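PDB 5AH0: lipase from Pelosinus fermentans, which probably hydrolyses ester bonds as a lipase of the alpha/beta-hydrolase superfamily, acting also on the polyester poly(butylene adipate-co-terephthalate). Local coordinates for residues Ser263-Thr267 against Lys312-Gly316; Leu351-Ile355 against Thr365-Thr369. One frame throughout, in Å; residues are numbered along the deposited sequence.

Contact 1 of 2, residues Ser263-Thr267 against Lys312-Gly316; sequences STCAT and KPNDG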
# COMPACT_ATOMS: atom_id res chain seq x y z
N SER A 263 -10.38 -9.03 -4.07
CA SER A 263 -11.35 -8.02 -3.64
C SER A 263 -12.01 -8.41 -2.33
O SER A 263 -12.31 -9.58 -2.09
CB SER A 263 -12.41 -7.81 -4.71
OG SER A 263 -11.89 -7.03 -5.77
N THR A 264 -12.22 -7.41 -1.48
CA THR A 264 -12.82 -7.62 -0.16
C THR A 264 -14.14 -6.90 -0.02
O THR A 264 -14.38 -5.87 -0.65
CB THR A 264 -11.91 -7.13 0.96
OG1 THR A 264 -11.55 -5.76 0.68
CG2 THR A 264 -10.66 -7.99 1.04
N CYS A 265 -15.00 -7.43 0.84
CA CYS A 265 -16.30 -6.84 1.08
C CYS A 265 -16.76 -7.30 2.44
O CYS A 265 -16.55 -8.46 2.79
CB CYS A 265 -17.31 -7.25 0.00
SG CYS A 265 -18.86 -6.29 0.11
N ALA A 266 -17.35 -6.41 3.22
CA ALA A 266 -17.81 -6.78 4.55
C ALA A 266 -18.80 -5.77 5.10
O ALA A 266 -18.73 -4.60 4.78
CB ALA A 266 -16.61 -6.92 5.49
N THR A 267 -19.71 -6.23 5.95
CA THR A 267 -20.44 -5.30 6.76
C THR A 267 -19.90 -5.49 8.17
O THR A 267 -19.98 -6.58 8.75
CB THR A 267 -21.99 -5.49 6.72
OG1 THR A 267 -22.32 -6.72 7.35
CG2 THR A 267 -22.52 -5.51 5.30
N LYS A 312 -21.24 1.65 -2.90
CA LYS A 312 -21.51 1.49 -1.48
C LYS A 312 -20.88 0.24 -0.84
O LYS A 312 -20.43 0.31 0.30
CB LYS A 312 -23.02 1.50 -1.24
CG LYS A 312 -23.65 2.88 -1.40
CD LYS A 312 -25.16 2.84 -1.22
CE LYS A 312 -25.77 4.23 -1.26
NZ LYS A 312 -27.26 4.21 -1.26
N PRO A 313 -20.82 -0.90 -1.55
CA PRO A 313 -20.20 -2.01 -0.81
C PRO A 313 -18.72 -1.76 -0.56
O PRO A 313 -18.04 -1.26 -1.45
CB PRO A 313 -20.41 -3.23 -1.73
CG PRO A 313 -21.53 -2.82 -2.66
CD PRO A 313 -21.35 -1.34 -2.86
N ASN A 314 -18.24 -2.08 0.63
CA ASN A 314 -16.86 -1.81 0.97
C ASN A 314 -16.32 -2.74 2.06
O ASN A 314 -17.06 -3.57 2.59
CB ASN A 314 -16.71 -0.35 1.39
CG ASN A 314 -17.41 -0.05 2.69
OD1 ASN A 314 -16.84 -0.21 3.77
ND2 ASN A 314 -18.65 0.39 2.60
N ASP A 315 -15.03 -2.61 2.38
CA ASP A 315 -14.43 -3.45 3.41
C ASP A 315 -14.16 -2.65 4.68
O ASP A 315 -13.42 -3.12 5.56
CB ASP A 315 -13.12 -4.08 2.90
CG ASP A 315 -12.01 -3.05 2.63
OD1 ASP A 315 -12.21 -1.84 2.88
OD2 ASP A 315 -10.91 -3.46 2.17
N GLY A 316 -14.75 -1.46 4.78
CA GLY A 316 -14.55 -0.62 5.95
C GLY A 316 -13.57 0.51 5.66
O GLY A 316 -13.57 1.54 6.33

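Contact 2 of 2, residues Leu351-Ile355 against Thr365-Thr369; sequences LLDTI and TNALT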
# COMPACT_ATOMS: atom_id res chain seq x y z
N LEU A 351 -14.24 -13.19 -5.08
CA LEU A 351 -14.42 -12.19 -4.03
C LEU A 351 -14.19 -12.74 -2.63
O LEU A 351 -14.75 -13.77 -2.26
CB LEU A 351 -15.83 -11.61 -4.12
CG LEU A 351 -16.25 -10.58 -3.06
CD1 LEU A 351 -15.70 -9.18 -3.37
CD2 LEU A 351 -17.77 -10.55 -2.89
N LEU A 352 -13.35 -12.06 -1.86
CA LEU A 352 -13.19 -12.37 -0.44
C LEU A 352 -14.32 -11.73 0.33
O LEU A 352 -14.20 -10.60 0.79
CB LEU A 352 -11.85 -11.87 0.08
CG LEU A 352 -10.60 -12.32 -0.67
CD1 LEU A 352 -9.36 -11.59 -0.14
CD2 LEU A 352 -10.44 -13.81 -0.57
N ASP A 353 -15.43 -12.43 0.45
CA ASP A 353 -16.62 -11.88 1.09
C ASP A 353 -16.62 -12.06 2.61
O ASP A 353 -16.21 -13.11 3.11
CB ASP A 353 -17.86 -12.52 0.48
CG ASP A 353 -19.09 -11.67 0.63
OD1 ASP A 353 -18.96 -10.45 0.90
OD2 ASP A 353 -20.20 -12.22 0.45
N THR A 354 -17.11 -11.05 3.32
CA THR A 354 -17.08 -10.94 4.79
C THR A 354 -15.68 -10.84 5.36
O THR A 354 -15.45 -11.13 6.54
CB THR A 354 -17.74 -12.13 5.49
OG1 THR A 354 -16.81 -13.22 5.48
CG2 THR A 354 -19.08 -12.52 4.82
N ILE A 355 -14.74 -10.44 4.50
CA ILE A 355 -13.38 -10.12 4.91
C ILE A 355 -13.25 -8.59 4.99
O ILE A 355 -13.37 -7.92 3.97
CB ILE A 355 -12.37 -10.68 3.89
CG1 ILE A 355 -12.50 -12.21 3.81
CG2 ILE A 355 -10.91 -10.23 4.22
CD1 ILE A 355 -11.95 -12.93 5.01
N THR A 365 -11.50 -10.69 13.31
CA THR A 365 -12.32 -11.85 13.61
C THR A 365 -12.51 -12.77 12.40
O THR A 365 -13.09 -13.85 12.52
CB THR A 365 -13.72 -11.43 14.12
OG1 THR A 365 -14.45 -10.80 13.06
CG2 THR A 365 -13.59 -10.47 15.30
N ASN A 366 -12.06 -12.33 11.24
CA ASN A 366 -12.13 -13.17 10.05
C ASN A 366 -10.84 -13.13 9.24
O ASN A 366 -10.89 -13.17 8.01
CB ASN A 366 -13.30 -12.78 9.17
CG ASN A 366 -13.67 -13.88 8.21
OD1 ASN A 366 -13.21 -15.02 8.35
ND2 ASN A 366 -14.51 -13.55 7.23
N ALA A 367 -9.71 -13.05 9.94
CA ALA A 367 -8.41 -12.84 9.31
C ALA A 367 -8.03 -13.94 8.32
O ALA A 367 -8.21 -15.13 8.60
CB ALA A 367 -7.34 -12.71 10.37
N LEU A 368 -7.54 -13.52 7.15
CA LEU A 368 -6.87 -14.44 6.22
C LEU A 368 -5.74 -15.12 6.95
O LEU A 368 -4.96 -14.46 7.63
CB LEU A 368 -6.33 -13.70 5.02
CG LEU A 368 -7.40 -13.13 4.10
CD1 LEU A 368 -6.75 -12.58 2.83
CD2 LEU A 368 -8.45 -14.20 3.78
N THR A 369 -5.63 -16.43 6.82
CA THR A 369 -4.71 -17.21 7.64
C THR A 369 -3.28 -17.29 7.11
O THR A 369 -2.99 -16.91 5.97
CB THR A 369 -5.21 -18.63 7.80
OG1 THR A 369 -5.30 -19.22 6.50
CG2 THR A 369 -6.59 -18.64 8.47

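Contact 1 of 2, residues Ser263-Thr267 against Lys312-Gly316
Similar first torsions turn two polar groups toward each other here: Thr264 OG1 (chi1 53°) and Asp315 CG (chi1 66°) each stand between their own backbone N and carbonyl carbon. This brings OG1 of Thr264 to 2.8 Å from OD2 of Asp315. The site is the C-terminal end of strand 258-265 in the alpha/beta-hydrolase fold, met by a loop much later in the chain. OD2 of Asp315 also hydrogen-bonds ND1 of His357, a pairing consistent with the acid and histidine of the catalytic triad of such lipases. The other oxygen, OD1, accepts from the backbone N of Val317 and of Val318, so the carboxylate is fixed at both ends and can hardly turn. Beside this polar pair, CB of Asp315 packs 3.8 Å from CB of Thr264.

The backbones join through Ala266 N, which donates to Asn314 O at 2.9 Å with an N-H...O angle of 157°, the donor tilted out of the carbonyl plane. The CA-CB bond of Asn314 points away from the strand; its ND2 donates to Lys312 O at 2.9 Å and also to Gly291 O. Its OD1 closes an Asx turn by accepting from Gly316 N. At the outer edge, SG of Cys265 lies against CB of Pro313 at 3.9 Å.

Contact 2 of 2, residues Leu351-Ile355 against Thr365-Thr369
Asn366 ND2 donates to the backbone O of Thr354 at 2.7 Å, the only hydrogen bond between these segments. The N-H...O angle is 163° and the acceptor lies close to the amide plane of Asn366, yet the donor comes in well above the carbonyl plane of Thr354. With CG anti to its backbone N (chi1 -161°), Asn366 stretches its amide across to the other segment. ND2 also passes 2.9 Å from Thr354 OG1, but at an angle too poor for a bond. The backbone N of Asn366 is held by Asp359 OD1, which helps to fix where the amide starts from.

The accepting carbonyl belongs to a type II beta turn, Leu352 to Ile355, that begins within the short strand 352-353, which pairs with strand 258-265 in the parallel sheet of the hydrolase fold; Thr354 takes the left-handed backbone angles of its third position. Replacing Asn366 by alanine would probably leave Thr354 O without this donor and take away the amide that lies against Ile355 CD1.

CD1 of Ile355 sits 3.4 Å from Asn366 ND2 and 3.2 Å from the backbone O of Asn366, the two side chains crossing at about a right angle. Deeper in, the two methyls of Leu368 divide the apolar work: CD2 packs on Ile355 CD1 at 3.9 Å, while CD1 meets Leu352 CD1 at 4.1 Å. Just beyond Leu368, whose O accepts from Tyr32 OH, the side chain of Thr369 N-caps helix 370-380 through Trp372 N.

How the contacts relate
Both segments of contact 1 precede those of contact 2 in the sequence, yet their centres lie only 10 Å apart, on the same side of the molecule. They share the parallel sheet, in which strands 258-265 and 352-353 are neighbours. Probable backbone hydrogen bonds join them, Ser263 O to Leu352 N at 2.7 Å and Leu352 O to Cys265 N at 3.3 Å, and Thr264 CB packs on Ile355 O. From contact 1 outward the order is therefore loop 312-316, strand 258-265, strand 352-353, then the segment leading to helix 370-380. His357, partner of Asp315, lies between the two segments of contact 2, so contact 1 supplies the probable acid of the triad and the connection within contact 2 carries its probable histidine.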